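Local coordinates for Mec-8 protein (Caenorhabditis elegans, PDB 6DG0) that probably binds RNA as a nuclear splicing factor, its C-terminal RNA recognition motif here holding a short single-stranded AGCACA DNA, at residues A[20-33]-A[44-57]. The protein carries 2 engineered substitutions. Sequence-based numbering, arbitrary orientation.
Sequences LRGVFKAFSGFTRL and AFVEYSDLQKATQA. With nucleotides of chain D.
Tyr48 reaches across the turn at Gly29 to Phe24 of helix 17-24. With CG anti to the carbonyl carbon (chi1 -76°), its CB rests 3.6 Å from Gly29 O, CD2 lies 3.3 Å from Phe30 N, and CE2 meets Phe30 CB. At the tip, OH donates to Phe24 O (2.8 Å) from the opposite face of that carbonyl to Phe27 N, so two donors grip one acceptor; tyrosine suits because its flat ring packs along Gly29 and Phe30 and its hydroxyl reaches the Phe24 carbonyl. Gly29 has a positive phi (94°), and a CB there would clash with Ser49, Lys53 and the preceding carbonyl O, so glycine fits this turn. Beside Tyr48, branched Val46 sets CG2 squarely over the Phe24 ring, 3.9 Å from its centroid, a CH-pi contact, while CG1 touches the edge of Phe30. A classic beta bulge sets Thr31 and Arg32 opposite the single Glu47, whose carboxylate meets the guanidinium edge, planes 69° apart, in a salt bridge of doubtfully short modelled length; opposite charges suit the pair. On the sheet face carrying Arg32 and Glu47, Phe45 lies flat against the adenine of DA4 of chain D, with C5 3.4 Å above its ring, and an alanine here would probably leave that base without its aromatic platform. Phe45 belongs to the RNP1 motif of the RRM fold: strand 42-48 lies between 30-37 and 4-11, offering nucleic acid one face while Val46 and Tyr48 pack the other against helices 17-24 and 51-61.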
ATOM      1  N   LEU A  20      -3.420   5.511   6.493  1.00 26.27           N
ATOM      2  CA  LEU A  20      -3.158   4.546   5.439  1.00 25.38           C
ATOM      3  C   LEU A  20      -3.303   3.121   5.959  1.00 24.14           C
ATOM      4  O   LEU A  20      -3.769   2.233   5.246  1.00 28.09           O
ATOM      5  CB  LEU A  20      -1.762   4.757   4.858  1.00 27.44           C
ATOM      6  CG  LEU A  20      -1.520   4.092   3.506  1.00 36.78           C
ATOM      7  CD1 LEU A  20      -2.541   4.578   2.490  1.00 34.50           C
ATOM      8  CD2 LEU A  20      -0.110   4.382   3.037  1.00 33.64           C
ATOM      9  N   ARG A  21      -2.881   2.912   7.203  1.00 25.64           N
ATOM     10  CA  ARG A  21      -3.029   1.621   7.860  1.00 27.68           C
ATOM     11  C   ARG A  21      -4.501   1.236   7.963  1.00 24.58           C
ATOM     12  O   ARG A  21      -4.863   0.090   7.715  1.00 27.66           O
ATOM     13  CB  ARG A  21      -2.374   1.641   9.243  1.00 27.03           C
ATOM     14  CG  ARG A  21      -2.454   0.320   9.994  1.00 32.77           C
ATOM     15  CD  ARG A  21      -1.657   0.367  11.290  1.00 35.03           C
ATOM     16  NE  ARG A  21      -0.244   0.644  11.041  1.00 36.41           N
ATOM     17  CZ  ARG A  21       0.353   1.809  11.273  1.00 40.36           C
ATOM     18  NH1 ARG A  21      -0.335   2.828  11.768  1.00 42.73           N
ATOM     19  NH2 ARG A  21       1.645   1.951  11.007  1.00 36.99           N
ATOM     20  N   GLY A  22      -5.345   2.200   8.318  1.00 25.13           N
ATOM     21  CA  GLY A  22      -6.779   1.976   8.381  1.00 22.94           C
ATOM     22  C   GLY A  22      -7.370   1.489   7.069  1.00 24.68           C
ATOM     23  O   GLY A  22      -8.341   0.733   7.059  1.00 21.59           O
ATOM     24  N   VAL A  23      -6.789   1.927   5.956  1.00 28.19           N
ATOM     25  CA  VAL A  23      -7.243   1.503   4.635  1.00 24.91           C
ATOM     26  C   VAL A  23      -6.935   0.036   4.344  1.00 26.95           C
ATOM     27  O   VAL A  23      -7.811  -0.724   3.929  1.00 27.11           O
ATOM     28  CB  VAL A  23      -6.595   2.362   3.524  1.00 23.60           C
ATOM     29  CG1 VAL A  23      -6.939   1.813   2.145  1.00 24.69           C
ATOM     30  CG2 VAL A  23      -7.021   3.813   3.650  1.00 24.63           C
ATOM     31  N   PHE A  24      -5.681  -0.350   4.562  1.00 25.95           N
ATOM     32  CA  PHE A  24      -5.204  -1.689   4.222  1.00 24.50           C
ATOM     33  C   PHE A  24      -5.420  -2.745   5.312  1.00 27.77           C
ATOM     34  O   PHE A  24      -5.516  -3.936   5.009  1.00 27.89           O
ATOM     35  CB  PHE A  24      -3.722  -1.614   3.840  1.00 27.60           C
ATOM     36  CG  PHE A  24      -3.472  -0.858   2.562  1.00 28.50           C
ATOM     37  CD1 PHE A  24      -3.358   0.522   2.570  1.00 27.71           C
ATOM     38  CD2 PHE A  24      -3.359  -1.527   1.354  1.00 23.90           C
ATOM     39  CE1 PHE A  24      -3.140   1.221   1.397  1.00 27.84           C
ATOM     40  CE2 PHE A  24      -3.137  -0.832   0.179  1.00 31.81           C
ATOM     41  CZ  PHE A  24      -3.026   0.543   0.201  1.00 28.82           C
ATOM     42  N   LYS A  25      -5.496  -2.317   6.570  1.00 25.93           N
ATOM     43  CA  LYS A  25      -5.723  -3.246   7.679  1.00 28.83           C
ATOM     44  C   LYS A  25      -7.127  -3.846   7.629  1.00 25.88           C
ATOM     45  O   LYS A  25      -7.396  -4.871   8.253  1.00 32.07           O
ATOM     46  CB  LYS A  25      -5.507  -2.540   9.021  1.00 25.91           C
ATOM     47  CG  LYS A  25      -5.267  -3.454  10.206  1.00 28.46           C
ATOM     48  CD  LYS A  25      -5.051  -2.626  11.465  1.00 37.95           C
ATOM     49  CE  LYS A  25      -4.741  -3.498  12.671  1.00 47.17           C
ATOM     50  NZ  LYS A  25      -3.499  -4.293  12.477  1.00 46.14           N
ATOM     51  N   ALA A  26      -8.016  -3.209   6.873  1.00 25.50           N
ATOM     52  CA  ALA A  26      -9.390  -3.679   6.734  1.00 24.32           C
ATOM     53  C   ALA A  26      -9.476  -4.974   5.934  1.00 28.75           C
ATOM     54  O   ALA A  26     -10.526  -5.616   5.891  1.00 29.27           O
ATOM     55  CB  ALA A  26     -10.248  -2.604   6.083  1.00 23.09           C
ATOM     56  N   PHE A  27      -8.374  -5.352   5.292  1.00 26.28           N
ATOM     57  CA  PHE A  27      -8.338  -6.564   4.486  1.00 23.56           C
ATOM     58  C   PHE A  27      -7.508  -7.667   5.133  1.00 27.90           C
ATOM     59  O   PHE A  27      -6.489  -7.404   5.772  1.00 28.31           O
ATOM     60  CB  PHE A  27      -7.811  -6.244   3.088  1.00 26.50           C
ATOM     61  CG  PHE A  27      -8.739  -5.383   2.290  1.00 27.16           C
ATOM     62  CD1 PHE A  27      -8.709  -4.006   2.424  1.00 25.29           C
ATOM     63  CD2 PHE A  27      -9.662  -5.948   1.430  1.00 28.08           C
ATOM     64  CE1 PHE A  27      -9.575  -3.209   1.706  1.00 25.07           C
ATOM     65  CE2 PHE A  27     -10.532  -5.155   0.710  1.00 25.93           C
ATOM     66  CZ  PHE A  27     -10.485  -3.783   0.843  1.00 22.40           C
ATOM     67  N   SER A  28      -7.962  -8.903   4.956  1.00 29.67           N
ATOM     68  CA  SER A  28      -7.356 -10.061   5.602  1.00 28.95           C
ATOM     69  C   SER A  28      -5.885 -10.249   5.240  1.00 33.38           C
ATOM     70  O   SER A  28      -5.499 -10.144   4.076  1.00 32.85           O
ATOM     71  CB  SER A  28      -8.139 -11.326   5.246  1.00 28.98           C
ATOM     72  OG  SER A  28      -7.578 -12.464   5.874  1.00 41.55           O
ATOM     73  N   GLY A  29      -5.070 -10.526   6.254  1.00 30.54           N
ATOM     74  CA  GLY A  29      -3.674 -10.868   6.058  1.00 29.20           C
ATOM     75  C   GLY A  29      -2.692  -9.714   6.152  1.00 31.57           C
ATOM     76  O   GLY A  29      -1.501  -9.893   5.894  1.00 30.32           O
ATOM     77  N   PHE A  30      -3.181  -8.535   6.527  1.00 26.91           N
ATOM     78  CA  PHE A  30      -2.330  -7.352   6.664  1.00 28.00           C
ATOM     79  C   PHE A  30      -1.272  -7.528   7.746  1.00 31.32           C
ATOM     80  O   PHE A  30      -1.601  -7.737   8.913  1.00 35.74           O
ATOM     81  CB  PHE A  30      -3.170  -6.109   6.971  1.00 24.87           C
ATOM     82  CG  PHE A  30      -2.347  -4.887   7.277  1.00 26.12           C
ATOM     83  CD1 PHE A  30      -1.802  -4.127   6.255  1.00 25.51           C
ATOM     84  CD2 PHE A  30      -2.116  -4.498   8.588  1.00 29.50           C
ATOM     85  CE1 PHE A  30      -1.044  -3.004   6.534  1.00 28.54           C
ATOM     86  CE2 PHE A  30      -1.359  -3.377   8.873  1.00 28.70           C
ATOM     87  CZ  PHE A  30      -0.822  -2.629   7.844  1.00 30.70           C
ATOM     88  N   THR A  31      -0.002  -7.458   7.360  1.00 34.54           N
ATOM     89  CA  THR A  31       1.075  -7.586   8.334  1.00 30.61           C
ATOM     90  C   THR A  31       1.683  -6.246   8.741  1.00 34.83           C
ATOM     91  O   THR A  31       1.689  -5.900   9.921  1.00 35.63           O
ATOM     92  CB  THR A  31       2.199  -8.491   7.797  1.00 35.49           C
ATOM     93  OG1 THR A  31       1.635  -9.699   7.270  1.00 33.91           O
ATOM     94  CG2 THR A  31       3.181  -8.831   8.907  1.00 35.29           C
ATOM     95  N   ARG A  32       2.179  -5.489   7.766  1.00 34.18           N
ATOM     96  CA  ARG A  32       2.884  -4.242   8.062  1.00 34.05           C
ATOM     97  C   ARG A  32       2.953  -3.284   6.872  1.00 32.51           C
ATOM     98  O   ARG A  32       2.855  -3.695   5.716  1.00 31.31           O
ATOM     99  CB  ARG A  32       4.295  -4.537   8.573  1.00 34.33           C
ATOM    100  CG  ARG A  32       5.097  -5.468   7.697  1.00 36.44           C
ATOM    101  CD  ARG A  32       6.160  -6.175   8.517  1.00 37.20           C
ATOM    102  NE  ARG A  32       6.950  -7.106   7.719  1.00 37.57           N
ATOM    103  CZ  ARG A  32       8.202  -6.880   7.337  1.00 34.21           C
ATOM    104  NH1 ARG A  32       8.847  -7.783   6.611  1.00 37.53           N
ATOM    105  NH2 ARG A  32       8.807  -5.752   7.682  1.00 35.85           N
ATOM    106  N   LEU A  33       3.125  -2.002   7.179  1.00 28.51           N
ATOM    107  CA  LEU A  33       3.157  -0.941   6.177  1.00 29.17           C
ATOM    108  C   LEU A  33       4.354  -0.004   6.376  1.00 27.66           C
ATOM    109  O   LEU A  33       4.744   0.283   7.505  1.00 35.37           O
ATOM    110  CB  LEU A  33       1.840  -0.151   6.222  1.00 32.77           C
ATOM    111  CG  LEU A  33       1.668   1.156   5.446  1.00 32.03           C
ATOM    112  CD1 LEU A  33       0.221   1.294   5.018  1.00 32.04           C
ATOM    113  CD2 LEU A  33       2.084   2.366   6.274  1.00 33.71           C
ATOM    114  N   ALA A  44       4.027   4.050  -0.857  1.00 28.14           N
ATOM    115  CA  ALA A  44       3.929   3.146   0.288  1.00 24.77           C
ATOM    116  C   ALA A  44       4.157   1.689  -0.090  1.00 26.81           C
ATOM    117  O   ALA A  44       3.812   1.262  -1.190  1.00 22.47           O
ATOM    118  CB  ALA A  44       2.578   3.300   0.956  1.00 26.90           C
ATOM    119  N   PHE A  45       4.741   0.932   0.834  1.00 25.44           N
ATOM    120  CA  PHE A  45       4.878  -0.508   0.672  1.00 23.55           C
ATOM    121  C   PHE A  45       4.067  -1.234   1.743  1.00 26.27           C
ATOM    122  O   PHE A  45       4.308  -1.068   2.939  1.00 24.21           O
ATOM    123  CB  PHE A  45       6.353  -0.911   0.730  1.00 27.90           C
ATOM    124  CG  PHE A  45       7.191  -0.278  -0.345  1.00 22.44           C
ATOM    125  CD1 PHE A  45       7.257  -0.835  -1.612  1.00 24.79           C
ATOM    126  CD2 PHE A  45       7.901   0.882  -0.093  1.00 24.03           C
ATOM    127  CE1 PHE A  45       8.023  -0.251  -2.601  1.00 26.78           C
ATOM    128  CE2 PHE A  45       8.670   1.472  -1.079  1.00 25.43           C
ATOM    129  CZ  PHE A  45       8.731   0.905  -2.335  1.00 22.77           C
ATOM    130  N   VAL A  46       3.103  -2.039   1.304  1.00 30.80           N
ATOM    131  CA  VAL A  46       2.200  -2.727   2.223  1.00 26.29           C
ATOM    132  C   VAL A  46       2.338  -4.241   2.108  1.00 26.55           C
ATOM    133  O   VAL A  46       2.170  -4.810   1.030  1.00 28.08           O
ATOM    134  CB  VAL A  46       0.733  -2.333   1.967  1.00 25.16           C
ATOM    135  CG1 VAL A  46      -0.160  -2.891   3.063  1.00 24.90           C
ATOM    136  CG2 VAL A  46       0.603  -0.824   1.892  1.00 27.39           C
ATOM    137  N   GLU A  47       2.638  -4.888   3.230  1.00 29.65           N
ATOM    138  CA  GLU A  47       2.876  -6.327   3.242  1.00 27.91           C
ATOM    139  C   GLU A  47       1.673  -7.134   3.730  1.00 29.38           C
ATOM    140  O   GLU A  47       1.016  -6.763   4.701  1.00 30.01           O
ATOM    141  CB  GLU A  47       4.088  -6.651   4.113  1.00 23.47           C
ATOM    142  CG  GLU A  47       4.531  -8.094   4.014  1.00 29.82           C
ATOM    143  CD  GLU A  47       5.665  -8.422   4.961  1.00 37.54           C
ATOM    144  OE1 GLU A  47       5.482  -8.254   6.184  1.00 37.41           O
ATOM    145  OE2 GLU A  47       6.739  -8.844   4.482  1.00 38.27           O
ATOM    146  N   TYR A  48       1.393  -8.238   3.044  1.00 28.10           N
ATOM    147  CA  TYR A  48       0.363  -9.178   3.476  1.00 29.65           C
ATOM    148  C   TYR A  48       0.944 -10.569   3.743  1.00 28.98           C
ATOM    149  O   TYR A  48       2.035 -10.892   3.277  1.00 32.23           O
ATOM    150  CB  TYR A  48      -0.757  -9.246   2.440  1.00 26.17           C
ATOM    151  CG  TYR A  48      -1.680  -8.050   2.493  1.00 30.03           C
ATOM    152  CD1 TYR A  48      -1.385  -6.886   1.793  1.00 26.50           C
ATOM    153  CD2 TYR A  48      -2.844  -8.083   3.249  1.00 31.14           C
ATOM    154  CE1 TYR A  48      -2.228  -5.787   1.847  1.00 27.28           C
ATOM    155  CE2 TYR A  48      -3.691  -6.995   3.310  1.00 29.49           C
ATOM    156  CZ  TYR A  48      -3.379  -5.850   2.606  1.00 27.31           C
ATOM    157  OH  TYR A  48      -4.223  -4.766   2.666  1.00 29.89           O
ATOM    158  N   SER A  49       0.203 -11.392   4.485  1.00 31.70           N
ATOM    159  CA  SER A  49       0.716 -12.676   4.966  1.00 28.99           C
ATOM    160  C   SER A  49       1.064 -13.654   3.843  1.00 32.96           C
ATOM    161  O   SER A  49       1.961 -14.482   3.992  1.00 35.53           O
ATOM    162  CB  SER A  49      -0.297 -13.322   5.914  1.00 23.34           C
ATOM    163  OG  SER A  49      -1.523 -13.586   5.255  1.00 33.30           O
ATOM    164  N   ASP A  50       0.362 -13.551   2.720  1.00 32.09           N
ATOM    165  CA  ASP A  50       0.667 -14.373   1.554  1.00 30.71           C
ATOM    166  C   ASP A  50       0.226 -13.666   0.273  1.00 33.82           C
ATOM    167  O   ASP A  50      -0.417 -12.616   0.326  1.00 33.43           O
ATOM    168  CB  ASP A  50       0.016 -15.762   1.674  1.00 27.86           C
ATOM    169  CG  ASP A  50      -1.506 -15.709   1.743  1.00 34.71           C
ATOM    170  OD1 ASP A  50      -2.142 -15.087   0.865  1.00 35.16           O
ATOM    171  OD2 ASP A  50      -2.072 -16.303   2.685  1.00 38.15           O
ATOM    172  N   LEU A  51       0.590 -14.238  -0.872  1.00 32.10           N
ATOM    173  CA  LEU A  51       0.264 -13.654  -2.170  1.00 32.54           C
ATOM    174  C   LEU A  51      -1.233 -13.467  -2.395  1.00 29.58           C
ATOM    175  O   LEU A  51      -1.667 -12.418  -2.868  1.00 27.84           O
ATOM    176  CB  LEU A  51       0.838 -14.514  -3.297  1.00 28.48           C
ATOM    177  CG  LEU A  51       0.569 -13.975  -4.705  1.00 34.31           C
ATOM    178  CD1 LEU A  51       1.151 -12.581  -4.864  1.00 30.24           C
ATOM    179  CD2 LEU A  51       1.120 -14.920  -5.761  1.00 36.89           C
ATOM    180  N   GLN A  52      -2.017 -14.484  -2.050  1.00 27.55           N
ATOM    181  CA  GLN A  52      -3.455 -14.473  -2.318  1.00 33.33           C
ATOM    182  C   GLN A  52      -4.175 -13.331  -1.602  1.00 30.45           C
ATOM    183  O   GLN A  52      -5.130 -12.763  -2.128  1.00 33.65           O
ATOM    184  CB  GLN A  52      -4.098 -15.810  -1.922  1.00 29.81           C
ATOM    185  CG  GLN A  52      -3.634 -17.029  -2.719  1.00 38.01           C
ATOM    186  CD  GLN A  52      -2.185 -17.398  -2.469  1.00 36.70           C
ATOM    187  OE1 GLN A  52      -1.632 -17.118  -1.404  1.00 38.83           O
ATOM    188  NE2 GLN A  52      -1.560 -18.031  -3.454  1.00 41.15           N
ATOM    189  N   LYS A  53      -3.710 -12.994  -0.405  1.00 31.69           N
ATOM    190  CA  LYS A  53      -4.321 -11.915   0.356  1.00 28.38           C
ATOM    191  C   LYS A  53      -3.860 -10.563  -0.174  1.00 28.79           C
ATOM    192  O   LYS A  53      -4.602  -9.583  -0.123  1.00 30.36           O
ATOM    193  CB  LYS A  53      -3.981 -12.044   1.842  1.00 34.21           C
ATOM    194  CG  LYS A  53      -4.466 -13.333   2.494  1.00 39.11           C
ATOM    195  CD  LYS A  53      -5.984 -13.410   2.526  1.00 39.68           C
ATOM    196  CE  LYS A  53      -6.449 -14.679   3.220  1.00 41.02           C
ATOM    197  NZ  LYS A  53      -5.976 -14.742   4.630  1.00 33.59           N
ATOM    198  N   ALA A  54      -2.631 -10.517  -0.681  1.00 29.24           N
ATOM    199  CA  ALA A  54      -2.095  -9.306  -1.293  1.00 24.91           C
ATOM    200  C   ALA A  54      -2.821  -8.988  -2.596  1.00 29.87           C
ATOM    201  O   ALA A  54      -3.191  -7.841  -2.848  1.00 24.15           O
ATOM    202  CB  ALA A  54      -0.601  -9.451  -1.538  1.00 22.75           C
ATOM    203  N   THR A  55      -3.012 -10.012  -3.422  1.00 32.00           N
ATOM    204  CA  THR A  55      -3.734  -9.873  -4.681  1.00 28.76           C
ATOM    205  C   THR A  55      -5.168  -9.431  -4.418  1.00 31.89           C
ATOM    206  O   THR A  55      -5.685  -8.529  -5.074  1.00 28.29           O
ATOM    207  CB  THR A  55      -3.742 -11.193  -5.475  1.00 28.63           C
ATOM    208  OG1 THR A  55      -2.395 -11.576  -5.778  1.00 26.29           O
ATOM    209  CG2 THR A  55      -4.509 -11.031  -6.776  1.00 29.09           C
ATOM    210  N   GLN A  56      -5.792 -10.074  -3.435  1.00 31.74           N
ATOM    211  CA  GLN A  56      -7.170  -9.789  -3.052  1.00 31.36           C
ATOM    212  C   GLN A  56      -7.341  -8.331  -2.640  1.00 28.45           C
ATOM    213  O   GLN A  56      -8.313  -7.675  -3.017  1.00 28.43           O
ATOM    214  CB  GLN A  56      -7.587 -10.718  -1.911  1.00 30.21           C
ATOM    215  CG  GLN A  56      -8.967 -10.483  -1.335  1.00 34.84           C
ATOM    216  CD  GLN A  56      -9.264 -11.439  -0.196  1.00 34.93           C
ATOM    217  OE1 GLN A  56      -8.854 -12.599  -0.229  1.00 35.57           O
ATOM    218  NE2 GLN A  56      -9.982 -10.961   0.815  1.00 33.12           N
ATOM    219  N   ALA A  57      -6.383  -7.831  -1.867  1.00 28.81           N
ATOM    220  CA  ALA A  57      -6.395  -6.447  -1.408  1.00 27.31           C
ATOM    221  C   ALA A  57      -6.056  -5.450  -2.517  1.00 26.07           C
ATOM    222  O   ALA A  57      -6.621  -4.357  -2.560  1.00 23.08           O
ATOM    223  CB  ALA A  57      -5.432  -6.275  -0.242  1.00 25.81           C
TER
ATOM    224  P    DA D   4      13.629   2.521  -4.406  1.00 38.59           P
ATOM    225  OP1  DA D   4      13.976   3.758  -5.140  1.00 36.26           O
ATOM    226  OP2  DA D   4      14.363   1.266  -4.687  1.00 33.40           O
ATOM    227  O5'  DA D   4      13.735   2.793  -2.833  1.00 31.06           O
ATOM    228  C5'  DA D   4      12.978   3.835  -2.227  1.00 32.87           C
ATOM    229  C4'  DA D   4      12.830   3.589  -0.732  1.00 39.64           C
ATOM    230  O4'  DA D   4      11.808   2.583  -0.510  1.00 38.94           O
ATOM    231  C3'  DA D   4      14.092   3.077  -0.039  1.00 42.93           C
ATOM    232  O3'  DA D   4      14.234   3.668   1.248  1.00 48.48           O
ATOM    233  C2'  DA D   4      13.856   1.572   0.055  1.00 43.33           C
ATOM    234  C1'  DA D   4      12.343   1.494   0.214  1.00 36.80           C
ATOM    235  N9   DA D   4      11.774   0.265  -0.333  1.00 33.38           N
ATOM    236  C8   DA D   4      11.946  -0.224  -1.599  1.00 33.13           C
ATOM    237  N7   DA D   4      11.322  -1.355  -1.820  1.00 33.39           N
ATOM    238  C5   DA D   4      10.696  -1.631  -0.615  1.00 33.59           C
ATOM    239  C6   DA D   4       9.874  -2.696  -0.195  1.00 27.43           C
ATOM    240  N6   DA D   4       9.531  -3.719  -0.986  1.00 25.60           N
ATOM    241  N1   DA D   4       9.415  -2.669   1.073  1.00 29.33           N
ATOM    242  C2   DA D   4       9.759  -1.644   1.862  1.00 30.98           C
ATOM    243  N3   DA D   4      10.523  -0.589   1.582  1.00 32.07           N
ATOM    244  C4   DA D   4      10.965  -0.644   0.315  1.00 32.44           C
ATOM    245  P    DC D   3      10.624   3.919  -9.371  1.00 23.41           P
ATOM    246  OP1  DC D   3      12.003   4.168  -8.897  1.00 26.56           O
ATOM    247  OP2  DC D   3      10.385   2.959 -10.471  1.00 26.81           O
ATOM    248  O5'  DC D   3       9.721   3.466  -8.129  1.00 25.59           O
ATOM    249  C5'  DC D   3       9.815   4.158  -6.884  1.00 25.67           C
ATOM    250  C4'  DC D   3      10.172   3.206  -5.751  1.00 25.55           C
ATOM    251  O4'  DC D   3       9.139   2.193  -5.629  1.00 21.60           O
ATOM    252  C3'  DC D   3      11.481   2.442  -5.918  1.00 26.14           C
ATOM    253  O3'  DC D   3      12.070   2.217  -4.645  1.00 29.81           O
ATOM    254  C2'  DC D   3      11.027   1.136  -6.557  1.00 25.98           C
ATOM    255  C1'  DC D   3       9.685   0.911  -5.874  1.00 24.69           C
ATOM    256  N1   DC D   3       8.720   0.144  -6.707  1.00 26.99           N
ATOM    257  C2   DC D   3       8.536  -1.220  -6.471  1.00 24.13           C
ATOM    258  O2   DC D   3       9.182  -1.767  -5.569  1.00 25.79           O
ATOM    259  N3   DC D   3       7.654  -1.907  -7.238  1.00 26.81           N
ATOM    260  C4   DC D   3       6.977  -1.280  -8.202  1.00 22.83           C
ATOM    261  N4   DC D   3       6.119  -2.000  -8.931  1.00 18.72           N
ATOM    262  C5   DC D   3       7.153   0.111  -8.461  1.00 24.28           C
ATOM    263  C6   DC D   3       8.026   0.778  -7.698  1.00 26.61           C
TER
HETATM  264  O   HOH W   1      -6.498  -9.106   1.926  1.00 25.11           O